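Local coordinates for protein Sqt1 (Chaetomium thermophilum, PDB 4ZOY) that probably captures a newly made ribosomal protein during translation, acting as its dedicated WD40 beta-propeller chaperone in ribosome biogenesis, at residues A94-L99 with N155-G160; G164-F169 with L203-V208; E212-Y217 with K274-P279; V255-S258 with V263-V266; L343-T348 with A353-S358. All coordinates share one frame; numbering follows the deposited sequence.

Interaction 1: residues A94-L99 with N155-G160; sequences ALTFTL and NTIALG
Asn155 meets Thr98 and Leu99 just before strand 156-161 begins, and it carries the polar half of this contact between consecutive sheets of the WD40 propeller. The side-chain carbonyl takes the hydroxyl proton of Thr98, OG1 to OD1 at 2.7 Å, with the donor tilted 20° out of the carbonyl plane, while Asn155 N gives a nearly straight bond of 2.8 Å to Leu99 O. With OG1 set between the backbone N and the carbonyl carbon (chi1 52°), Thr98 can also accept the amide of Phe104, and Asn155 ND2 reaches Asp103. Next along the chain, Thr156 turns its side chain away but shares a water with the first segment: the water accepts from Leu99 N at 2.8 Å and can donate to Thr156 O. Ile157 then brings the apolar half. Its extended chain runs alongside Thr96 in the opposite sense, and CD1 presses on Thr96 CG2 at 3.4 Å, tighter than ordinary carbon contact. Placing a valine at Thr98 would probably leave Asn155 OD1 without its donor and let the amide turn more easily. Because Asn155 is bonded through both OD1 and ND2, its amide orientation is fixed, and where strand 92-97 runs out the buried Thr98 OG1, Asn155 OD1 and Asn155 ND2 all find partners beside a close aliphatic contact.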
# COMPACT_ATOMS: atom_id res chain seq x y z
N ALA A 94 -4.28 9.66 -1.09
CA ALA A 94 -2.95 9.08 -1.11
C ALA A 94 -1.98 9.99 -0.39
O ALA A 94 -2.08 11.22 -0.51
CB ALA A 94 -2.50 8.83 -2.54
N LEU A 95 -1.06 9.39 0.36
CA LEU A 95 0.04 10.09 1.04
C LEU A 95 1.30 9.27 0.96
O LEU A 95 1.25 8.05 1.08
CB LEU A 95 -0.27 10.32 2.51
CG LEU A 95 -1.31 11.38 2.83
CD1 LEU A 95 -1.80 11.15 4.25
CD2 LEU A 95 -0.71 12.77 2.68
N THR A 96 2.43 9.94 0.79
CA THR A 96 3.68 9.24 0.95
C THR A 96 4.81 10.17 1.38
O THR A 96 4.86 11.34 0.99
CB THR A 96 4.07 8.49 -0.34
OG1 THR A 96 5.14 7.57 -0.07
CG2 THR A 96 4.49 9.46 -1.40
N PHE A 97 5.67 9.65 2.25
CA PHE A 97 6.99 10.23 2.46
C PHE A 97 7.90 9.60 1.43
O PHE A 97 7.80 8.41 1.16
CB PHE A 97 7.52 9.95 3.87
CG PHE A 97 6.84 10.74 4.95
CD1 PHE A 97 7.28 12.02 5.27
CD2 PHE A 97 5.78 10.21 5.67
CE1 PHE A 97 6.65 12.76 6.27
CE2 PHE A 97 5.15 10.95 6.67
CZ PHE A 97 5.59 12.22 6.97
N THR A 98 8.81 10.38 0.85
CA THR A 98 9.69 9.80 -0.16
C THR A 98 10.78 8.93 0.45
O THR A 98 11.14 9.06 1.63
CB THR A 98 10.33 10.88 -1.03
OG1 THR A 98 10.96 11.88 -0.21
CG2 THR A 98 9.28 11.53 -1.92
N LEU A 99 11.29 8.01 -0.36
CA LEU A 99 12.46 7.21 -0.03
C LEU A 99 13.68 7.91 -0.62
O LEU A 99 13.56 8.61 -1.64
CB LEU A 99 12.32 5.79 -0.59
CG LEU A 99 11.20 4.95 0.04
CD1 LEU A 99 11.02 3.66 -0.75
CD2 LEU A 99 11.51 4.65 1.51
N ASN A 155 13.89 10.13 -3.99
CA ASN A 155 12.79 11.08 -4.08
C ASN A 155 12.02 10.99 -5.39
O ASN A 155 11.58 11.99 -5.95
CB ASN A 155 13.33 12.50 -3.85
CG ASN A 155 13.91 12.65 -2.47
OD1 ASN A 155 13.30 12.21 -1.49
ND2 ASN A 155 15.12 13.20 -2.37
N THR A 156 11.86 9.76 -5.86
CA THR A 156 11.05 9.46 -7.03
C THR A 156 9.77 8.77 -6.57
O THR A 156 9.81 7.92 -5.68
CB THR A 156 11.84 8.60 -8.01
OG1 THR A 156 13.00 9.35 -8.40
CG2 THR A 156 11.01 8.28 -9.25
N ILE A 157 8.65 9.20 -7.14
CA ILE A 157 7.34 8.67 -6.76
C ILE A 157 6.50 8.35 -7.99
O ILE A 157 6.57 9.05 -9.00
CB ILE A 157 6.58 9.69 -5.85
CG1 ILE A 157 5.24 9.14 -5.37
CG2 ILE A 157 6.36 11.02 -6.56
CD1 ILE A 157 4.38 10.20 -4.71
N ALA A 158 5.71 7.29 -7.89
CA ALA A 158 4.74 6.96 -8.90
C ALA A 158 3.34 7.16 -8.38
O ALA A 158 3.08 7.04 -7.18
CB ALA A 158 4.90 5.51 -9.36
N LEU A 159 2.43 7.43 -9.31
CA LEU A 159 1.01 7.43 -9.01
C LEU A 159 0.22 6.81 -10.15
O LEU A 159 0.68 6.76 -11.29
CB LEU A 159 0.51 8.85 -8.72
CG LEU A 159 0.49 9.89 -9.86
CD1 LEU A 159 -0.73 9.76 -10.76
CD2 LEU A 159 0.57 11.28 -9.22
N GLY A 160 -0.99 6.36 -9.84
CA GLY A 160 -1.91 5.91 -10.86
C GLY A 160 -3.21 6.67 -10.71
O GLY A 160 -3.56 7.07 -9.59
O HOH W 1 10.84 8.32 -3.15

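Interaction 2: residues G164-F169 with L203-V208; sequences GSVWVF and LLLATV
The seam between two successive propeller blades is formed here by Val166 and Val168 against Leu205 and Thr207, all four buried. Strand 166-171 is the third of its four-stranded sheet and strand 204-209 the second of the next. The short strands run roughly antiparallel, at 150°, with axes 9.9 Å apart, so their side chains and not their backbones do the touching. Leu205 reaches across with CD2, which lies 3.7 Å from Val166 CG1 and 3.9 Å from Val168 CG2. One methyl thus serves two valines, each met tip to tip. It gets there because CG stands opposite the backbone N about the first torsion (chi1 174°), directing the branch at the facing sheet. Val166 uses its other methyl on Thr207: CG2 is 3.7 Å from OG1 and 3.9 Å from Thr207 CG2. The hydroxyl it covers has stronger partners, since Thr207 OG1 is hydrogen-bonded to Tyr217 OH of its own sheet and to His189 of the loop leading into it. This chain recalls the buried polar network of WD40 repeats, with Tyr217 where a tryptophan is usual. Replacing Val166 with alanine would probably open a gap against both Leu205 CD2 and Thr207, leaving the leucine branch more room to rotate. The interface is therefore aliphatic where the blades meet, while the one hydroxyl within it is engaged by Tyr217 and His189, with a valine methyl lying against it.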
# COMPACT_ATOMS: atom_id res chain seq x y z
N GLY A 164 -6.56 5.93 -15.96
CA GLY A 164 -5.72 4.81 -16.32
C GLY A 164 -4.26 5.17 -16.43
O GLY A 164 -3.42 4.30 -16.60
N SER A 165 -3.96 6.46 -16.34
CA SER A 165 -2.58 6.90 -16.53
C SER A 165 -1.71 6.63 -15.30
O SER A 165 -2.20 6.55 -14.18
CB SER A 165 -2.51 8.38 -16.93
OG SER A 165 -2.80 9.25 -15.85
N VAL A 166 -0.42 6.47 -15.56
CA VAL A 166 0.56 6.25 -14.52
C VAL A 166 1.67 7.26 -14.73
O VAL A 166 2.22 7.35 -15.83
CB VAL A 166 1.10 4.82 -14.56
CG1 VAL A 166 2.27 4.65 -13.60
CG2 VAL A 166 -0.02 3.83 -14.25
N TRP A 167 1.95 8.04 -13.69
CA TRP A 167 2.96 9.09 -13.74
C TRP A 167 4.09 8.79 -12.77
O TRP A 167 3.86 8.33 -11.65
CB TRP A 167 2.32 10.44 -13.39
CG TRP A 167 1.29 10.87 -14.39
CD1 TRP A 167 0.05 10.33 -14.58
CD2 TRP A 167 1.41 11.93 -15.36
NE1 TRP A 167 -0.60 10.97 -15.60
CE2 TRP A 167 0.21 11.96 -16.09
CE3 TRP A 167 2.42 12.85 -15.66
CZ2 TRP A 167 -0.01 12.88 -17.12
CZ3 TRP A 167 2.20 13.77 -16.68
CH2 TRP A 167 0.99 13.77 -17.40
N VAL A 168 5.32 9.04 -13.21
CA VAL A 168 6.48 8.93 -12.34
C VAL A 168 7.15 10.30 -12.26
O VAL A 168 7.51 10.87 -13.29
CB VAL A 168 7.48 7.86 -12.84
CG1 VAL A 168 8.66 7.77 -11.89
CG2 VAL A 168 6.78 6.50 -12.97
N PHE A 169 7.30 10.82 -11.05
CA PHE A 169 7.89 12.14 -10.83
C PHE A 169 9.14 12.02 -10.00
O PHE A 169 9.22 11.16 -9.11
CB PHE A 169 6.93 13.08 -10.08
CG PHE A 169 5.63 13.31 -10.77
CD1 PHE A 169 5.52 14.28 -11.76
CD2 PHE A 169 4.49 12.59 -10.42
CE1 PHE A 169 4.30 14.52 -12.40
CE2 PHE A 169 3.28 12.81 -11.05
CZ PHE A 169 3.18 13.78 -12.05
N LEU A 203 13.52 -0.61 -10.51
CA LEU A 203 13.66 -0.38 -11.95
C LEU A 203 12.38 -0.64 -12.74
O LEU A 203 12.21 -0.12 -13.84
CB LEU A 203 14.79 -1.25 -12.53
CG LEU A 203 16.18 -0.91 -12.02
CD1 LEU A 203 17.20 -1.85 -12.64
CD2 LEU A 203 16.50 0.55 -12.35
N LEU A 204 11.49 -1.45 -12.18
CA LEU A 204 10.24 -1.79 -12.82
C LEU A 204 9.07 -1.32 -11.97
O LEU A 204 9.13 -1.35 -10.74
CB LEU A 204 10.13 -3.31 -13.03
CG LEU A 204 11.20 -3.89 -13.95
CD1 LEU A 204 11.05 -5.41 -14.03
CD2 LEU A 204 11.08 -3.25 -15.33
N LEU A 205 8.00 -0.90 -12.63
CA LEU A 205 6.79 -0.47 -11.96
C LEU A 205 5.61 -1.24 -12.55
O LEU A 205 5.30 -1.09 -13.72
CB LEU A 205 6.58 1.04 -12.12
CG LEU A 205 5.28 1.63 -11.59
CD1 LEU A 205 5.18 1.46 -10.07
CD2 LEU A 205 5.19 3.09 -11.99
N ALA A 206 4.98 -2.07 -11.72
CA ALA A 206 3.84 -2.87 -12.16
C ALA A 206 2.54 -2.23 -11.73
O ALA A 206 2.36 -1.94 -10.56
CB ALA A 206 3.94 -4.28 -11.59
N THR A 207 1.65 -1.99 -12.69
CA THR A 207 0.35 -1.40 -12.38
C THR A 207 -0.78 -2.19 -13.02
O THR A 207 -0.61 -2.86 -14.04
CB THR A 207 0.27 0.08 -12.81
OG1 THR A 207 0.29 0.18 -14.24
CG2 THR A 207 1.43 0.88 -12.22
N VAL A 208 -1.93 -2.12 -12.37
CA VAL A 208 -3.10 -2.87 -12.81
C VAL A 208 -4.32 -1.97 -12.90
O VAL A 208 -4.32 -0.87 -12.35
CB VAL A 208 -3.41 -4.05 -11.87
CG1 VAL A 208 -2.30 -5.07 -11.95
CG2 VAL A 208 -3.62 -3.56 -10.43

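Interaction 3: residues E212-Y217 with K274-P279; sequences ESLHVY and KIVGLP
Val216 and Leu278 make the closer half of this contact, and Leu214 and Val276 the looser one. Leu278 CD2 lies against both branches of Val216, 3.9 Å from CG2 and 4.0 Å from CG1, so that a single methyl rests on the fork of the valine. The CB of Leu278 does not aim at the opposite strand. With CG beside the backbone N (chi1 -61°), this torsion brings CD2 to Val216, the two side chains crossing obliquely. Further along, Leu214 and Val276 run past each other in opposite directions and touch only by their ends, CD2 to CG2 at 4.1 Å. There the backbones stand wider apart, with CA atoms of Leu214 and Val276 9.7 Å from each other, against 8.5 Å between those of Val216 and Leu278. Leu214 also packs on Val208 of its own sheet, Val266 of the next sheet and Phe246 of a loop. Beyond it, the first segment begins at partly exposed Glu212, whose carboxylate binds the amide of Gly250. The two strands, 214-218 and 273-277, are each the third of their sheets, so the contact joins successive blades of the propeller well out from its centre. Only methyl groups carry it: the blades are held here by dispersion and by exclusion of water, without directional bonds, and the Val216 end is the better covered because one methyl meets two branches.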
# COMPACT_ATOMS: atom_id res chain seq x y z
N GLU A 212 -8.72 -4.78 -16.61
CA GLU A 212 -8.13 -6.12 -16.54
C GLU A 212 -6.69 -6.20 -17.05
O GLU A 212 -6.10 -7.27 -17.09
CB GLU A 212 -9.03 -7.14 -17.28
CG GLU A 212 -10.44 -7.17 -16.67
CD GLU A 212 -11.46 -7.95 -17.46
OE1 GLU A 212 -11.08 -8.88 -18.19
OE2 GLU A 212 -12.67 -7.65 -17.31
N SER A 213 -6.10 -5.05 -17.39
CA SER A 213 -4.71 -5.07 -17.88
C SER A 213 -3.66 -4.91 -16.78
O SER A 213 -3.90 -4.30 -15.72
CB SER A 213 -4.50 -4.01 -18.96
OG SER A 213 -4.74 -2.69 -18.49
N LEU A 214 -2.50 -5.49 -17.06
CA LEU A 214 -1.27 -5.35 -16.27
C LEU A 214 -0.18 -4.81 -17.18
O LEU A 214 0.05 -5.37 -18.24
CB LEU A 214 -0.82 -6.70 -15.70
CG LEU A 214 0.64 -6.88 -15.27
CD1 LEU A 214 0.93 -6.11 -13.97
CD2 LEU A 214 1.01 -8.34 -15.09
N HIS A 215 0.47 -3.73 -16.76
CA HIS A 215 1.64 -3.23 -17.47
C HIS A 215 2.78 -3.07 -16.49
O HIS A 215 2.58 -2.59 -15.37
CB HIS A 215 1.35 -1.92 -18.19
CG HIS A 215 0.31 -2.05 -19.25
ND1 HIS A 215 0.56 -2.68 -20.45
CD2 HIS A 215 -0.99 -1.70 -19.27
CE1 HIS A 215 -0.54 -2.68 -21.18
NE2 HIS A 215 -1.50 -2.09 -20.48
N VAL A 216 3.97 -3.49 -16.90
CA VAL A 216 5.14 -3.36 -16.05
C VAL A 216 6.15 -2.48 -16.77
O VAL A 216 6.77 -2.90 -17.74
CB VAL A 216 5.75 -4.73 -15.71
CG1 VAL A 216 6.91 -4.55 -14.75
CG2 VAL A 216 4.68 -5.65 -15.08
N TYR A 217 6.29 -1.24 -16.29
CA TYR A 217 7.03 -0.21 -17.01
C TYR A 217 8.51 -0.24 -16.73
O TYR A 217 8.95 -0.38 -15.59
CB TYR A 217 6.49 1.19 -16.68
CG TYR A 217 4.99 1.27 -16.71
CD1 TYR A 217 4.29 1.36 -17.91
CD2 TYR A 217 4.28 1.26 -15.52
CE1 TYR A 217 2.90 1.42 -17.91
CE2 TYR A 217 2.91 1.33 -15.52
CZ TYR A 217 2.22 1.41 -16.71
OH TYR A 217 0.85 1.47 -16.68
N LYS A 274 -3.23 -13.93 -10.43
CA LYS A 274 -2.35 -14.41 -11.48
C LYS A 274 -0.90 -14.11 -11.12
O LYS A 274 -0.61 -13.02 -10.64
CB LYS A 274 -2.68 -13.76 -12.83
CG LYS A 274 -4.10 -13.95 -13.32
CD LYS A 274 -4.30 -15.36 -13.85
CE LYS A 274 -5.74 -15.60 -14.26
NZ LYS A 274 -5.88 -16.96 -14.90
N ILE A 275 -0.02 -15.08 -11.34
CA ILE A 275 1.42 -14.93 -11.12
C ILE A 275 2.11 -14.84 -12.48
O ILE A 275 1.96 -15.75 -13.30
CB ILE A 275 2.02 -16.10 -10.31
CG1 ILE A 275 1.20 -16.36 -9.05
CG2 ILE A 275 3.48 -15.82 -9.97
CD1 ILE A 275 1.09 -15.16 -8.10
N VAL A 276 2.84 -13.75 -12.71
CA VAL A 276 3.46 -13.49 -14.01
C VAL A 276 4.96 -13.28 -13.84
O VAL A 276 5.40 -12.61 -12.91
CB VAL A 276 2.84 -12.25 -14.69
CG1 VAL A 276 3.52 -11.96 -16.02
CG2 VAL A 276 1.35 -12.45 -14.90
N GLY A 277 5.75 -13.87 -14.73
CA GLY A 277 7.19 -13.71 -14.66
C GLY A 277 7.68 -12.34 -15.11
O GLY A 277 7.11 -11.72 -16.02
N LEU A 278 8.75 -11.88 -14.47
CA LEU A 278 9.41 -10.62 -14.82
C LEU A 278 10.84 -10.90 -15.24
O LEU A 278 11.44 -11.86 -14.78
CB LEU A 278 9.43 -9.67 -13.63
CG LEU A 278 8.08 -9.21 -13.08
CD1 LEU A 278 8.36 -8.34 -11.86
CD2 LEU A 278 7.27 -8.48 -14.14
N PRO A 279 11.41 -10.03 -16.09
CA PRO A 279 12.84 -10.16 -16.36
C PRO A 279 13.66 -9.65 -15.18
O PRO A 279 13.24 -8.73 -14.49
CB PRO A 279 13.04 -9.27 -17.59
CG PRO A 279 12.04 -8.16 -17.37
CD PRO A 279 10.82 -8.87 -16.78

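Interaction 4: residues V255-S258 with V263-V266; sequences VAVS and VVAV
Val255, Val257, Val264 and Val266 gather on one face of a beta hairpin, that formed by strands 252-257 and 263-268, the first and second strands of a propeller blade. At the middle of the cluster Val264 CG2 touches Val255 CG2 at 3.5 Å and Val257 CG2 at 4.1 Å, lying diagonally between the two valines of the partner strand. Val255 CG2 also reaches Val266 CG1, likewise at 4.1 Å. Both Val255 and Val264 hold CG2 opposite the backbone N and so turn it towards the other strand. This valine face looks onto the preceding blade, where Ala206 and Val208 lie; the other face carries Ala256 and Ala265, small enough to admit Leu334 and Phe336 of the following blade. Between the faces runs the antiparallel backbone. Ala256 and Ala265 are a hydrogen-bonded pair, Ala256 N to Ala265 O at 2.9 Å and Ala265 N to Ala256 O at 2.8 Å, flanked by the non-hydrogen-bonded pairs Val255 with Val266 and Val257 with Val264. The strands keep this pairing at an angle of 163°. Toward the turn the bonding becomes mixed. Ser258 N gives a straight bond to Val263 O, while the side chain of Ser258 answers in the other direction. Its hydroxyl, placed between the backbone N and the carbonyl carbon (chi1 70°), replaces a backbone carbonyl as acceptor, and Val263 N points at Ser258 OG over 3.3 Å.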
# COMPACT_ATOMS: atom_id res chain seq x y z
N VAL A 255 -1.75 -5.57 -6.61
CA VAL A 255 -0.52 -5.98 -7.28
C VAL A 255 0.62 -5.97 -6.27
O VAL A 255 0.65 -5.14 -5.36
CB VAL A 255 -0.21 -5.06 -8.51
CG1 VAL A 255 0.03 -3.63 -8.07
CG2 VAL A 255 0.98 -5.58 -9.31
N ALA A 256 1.53 -6.93 -6.42
CA ALA A 256 2.69 -7.05 -5.56
C ALA A 256 3.81 -7.72 -6.35
O ALA A 256 3.57 -8.56 -7.22
CB ALA A 256 2.37 -7.84 -4.29
N VAL A 257 5.05 -7.32 -6.05
CA VAL A 257 6.22 -7.91 -6.70
C VAL A 257 7.03 -8.69 -5.66
O VAL A 257 7.16 -8.26 -4.52
CB VAL A 257 7.08 -6.82 -7.38
CG1 VAL A 257 8.31 -7.45 -8.02
CG2 VAL A 257 6.26 -6.09 -8.43
N SER A 258 7.56 -9.85 -6.05
CA SER A 258 8.29 -10.72 -5.11
C SER A 258 9.63 -10.12 -4.71
O SER A 258 10.15 -9.26 -5.41
CB SER A 258 8.48 -12.11 -5.73
OG SER A 258 9.40 -12.06 -6.80
N VAL A 263 8.86 -12.35 -10.00
CA VAL A 263 7.47 -12.42 -10.42
C VAL A 263 6.65 -11.27 -9.89
O VAL A 263 7.01 -10.63 -8.89
CB VAL A 263 6.76 -13.75 -9.98
CG1 VAL A 263 7.53 -14.97 -10.48
CG2 VAL A 263 6.61 -13.81 -8.48
N VAL A 264 5.54 -11.03 -10.57
CA VAL A 264 4.53 -10.11 -10.09
C VAL A 264 3.23 -10.89 -9.88
O VAL A 264 2.89 -11.77 -10.69
CB VAL A 264 4.33 -8.92 -11.07
CG1 VAL A 264 3.96 -9.40 -12.47
CG2 VAL A 264 3.30 -7.93 -10.54
N ALA A 265 2.54 -10.60 -8.78
CA ALA A 265 1.20 -11.14 -8.52
C ALA A 265 0.18 -10.05 -8.72
O ALA A 265 0.37 -8.92 -8.25
CB ALA A 265 1.10 -11.69 -7.11
N VAL A 266 -0.91 -10.37 -9.42
CA VAL A 266 -2.03 -9.45 -9.55
C VAL A 266 -3.27 -10.12 -8.97
O VAL A 266 -3.43 -11.33 -9.05
CB VAL A 266 -2.30 -8.99 -11.01
CG1 VAL A 266 -1.06 -8.32 -11.58
CG2 VAL A 266 -2.71 -10.17 -11.89

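Interaction 5: residues L343-T348 with A353-S358; sequences LAAGST and AVFDTS
Phe355 and Ala345 meet at the rim of the phenylalanine ring: Ala345 CB lies near the ring plane, 4.4 Å from CE2, so the methyl comes in at the edge. Along the same side, Leu343 CD2 stands 4.4 Å from Phe355 CD2, and Leu343 O approaches that ring carbon obliquely at 3.7 Å. With CG beside the backbone N (chi1 -55°), the ring leans back along its own strand, over Ala353, leaving its CD2/CE2 edge toward Leu343 and Ala345. Ile273 of the preceding blade also packs on the ring. The other flat groups are the peptides. Leu343 and Phe355 exchange two bonds, Leu343 N to Phe355 O at 2.9 Å and Phe355 N to Leu343 O at 2.8 Å, and Ala345 and Ala353 do the same in both directions; all four donors lie in the plane of the carbonyl they meet. This is the hairpin of strands 342-347 and 352-356, the second and third strands of a WD40 blade, and Phe355 and Asp356 appear to occupy the place of the Trp-Asp pair that names the repeat. Between the two hydrogen-bonded pairs, Ala344 and Val354 face each other as a non-hydrogen-bonded pair, with Val354 CA 3.3 Å from Leu343 O. Asp356 turns its side chain off the contact to form salt bridges with Arg359 and Arg364. Past the strand, the methyl of Thr357 folds back over the start of the partner, CG2 resting 4.0 Å from Leu343 CB.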
# COMPACT_ATOMS: atom_id res chain seq x y z
N LEU A 343 3.05 -16.01 -0.15
CA LEU A 343 2.27 -14.89 -0.65
C LEU A 343 0.95 -14.87 0.09
O LEU A 343 0.29 -15.91 0.19
CB LEU A 343 2.03 -15.03 -2.15
CG LEU A 343 1.02 -14.08 -2.80
CD1 LEU A 343 1.55 -12.64 -2.87
CD2 LEU A 343 0.59 -14.58 -4.19
N ALA A 344 0.57 -13.71 0.63
CA ALA A 344 -0.72 -13.54 1.31
C ALA A 344 -1.67 -12.68 0.50
O ALA A 344 -1.26 -11.68 -0.11
CB ALA A 344 -0.51 -12.91 2.69
N ALA A 345 -2.95 -13.05 0.49
CA ALA A 345 -3.97 -12.35 -0.27
C ALA A 345 -5.19 -12.07 0.61
O ALA A 345 -5.72 -12.99 1.23
CB ALA A 345 -4.37 -13.16 -1.49
N GLY A 346 -5.63 -10.82 0.65
CA GLY A 346 -6.81 -10.45 1.43
C GLY A 346 -7.97 -10.18 0.49
O GLY A 346 -7.81 -9.50 -0.52
N SER A 347 -9.15 -10.70 0.84
CA SER A 347 -10.30 -10.63 -0.03
C SER A 347 -11.44 -9.81 0.56
O SER A 347 -11.58 -9.72 1.78
CB SER A 347 -10.80 -12.05 -0.33
OG SER A 347 -12.00 -12.04 -1.10
N THR A 348 -12.26 -9.26 -0.33
CA THR A 348 -13.52 -8.63 0.04
C THR A 348 -14.43 -9.58 0.83
O THR A 348 -15.28 -9.13 1.61
CB THR A 348 -14.22 -8.11 -1.22
OG1 THR A 348 -13.37 -7.14 -1.85
CG2 THR A 348 -15.57 -7.47 -0.92
N ALA A 353 -5.78 -15.69 2.28
CA ALA A 353 -5.22 -16.95 1.80
C ALA A 353 -3.71 -16.83 1.68
O ALA A 353 -3.18 -15.78 1.34
CB ALA A 353 -5.86 -17.32 0.46
N VAL A 354 -3.02 -17.91 2.01
CA VAL A 354 -1.57 -17.95 2.03
C VAL A 354 -1.11 -19.04 1.08
O VAL A 354 -1.56 -20.18 1.19
CB VAL A 354 -1.03 -18.20 3.45
CG1 VAL A 354 0.50 -18.16 3.48
CG2 VAL A 354 -1.62 -17.18 4.42
N PHE A 355 -0.21 -18.68 0.17
CA PHE A 355 0.28 -19.61 -0.84
C PHE A 355 1.79 -19.81 -0.73
O PHE A 355 2.53 -18.86 -0.41
CB PHE A 355 -0.06 -19.10 -2.24
CG PHE A 355 -1.52 -18.83 -2.44
CD1 PHE A 355 -2.37 -19.84 -2.86
CD2 PHE A 355 -2.06 -17.56 -2.22
CE1 PHE A 355 -3.72 -19.61 -3.05
CE2 PHE A 355 -3.41 -17.32 -2.40
CZ PHE A 355 -4.25 -18.35 -2.82
N ASP A 356 2.26 -21.02 -1.01
CA ASP A 356 3.69 -21.35 -0.96
C ASP A 356 4.37 -21.08 -2.31
O ASP A 356 4.17 -21.81 -3.28
CB ASP A 356 3.86 -22.81 -0.54
CG ASP A 356 3.85 -23.01 0.97
OD1 ASP A 356 3.65 -22.02 1.72
OD2 ASP A 356 4.05 -24.16 1.42
N THR A 357 5.16 -20.02 -2.36
CA THR A 357 5.71 -19.54 -3.62
C THR A 357 6.78 -20.47 -4.20
O THR A 357 7.08 -20.38 -5.38
CB THR A 357 6.31 -18.13 -3.46
OG1 THR A 357 7.44 -18.19 -2.57
CG2 THR A 357 5.28 -17.17 -2.89
N SER A 358 7.33 -21.35 -3.37
CA SER A 358 8.33 -22.30 -3.84
C SER A 358 7.70 -23.64 -4.16
O SER A 358 8.40 -24.61 -4.43
CB SER A 358 9.45 -22.47 -2.81
OG SER A 358 8.94 -23.04 -1.61

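In the fold
The five contacts sample five consecutive blades of the propeller, first three seams, then two hairpins. Interactions 1, 2 and 3 join one blade to the next, while interactions 4 and 5 each lie within a blade. From interaction 1 to interaction 4, successive contacts share a sheet: a probable backbone bond of 2.8 Å from Phe169 N to Ile157 O ties interaction 1 to interaction 2, and Tyr217 N to Leu205 O, also 2.8 Å, ties interaction 2 to interaction 3. Interaction 4 is nested in the chain loop closed by interaction 3, their centres about 8 Å apart. Leu343 CD2 touches Ala265 CB at 4.1 Å, packing the two hairpins together across blades. Interactions 1 and 5, with centres about 26 Å apart, lie on opposite sides of the chain's centre.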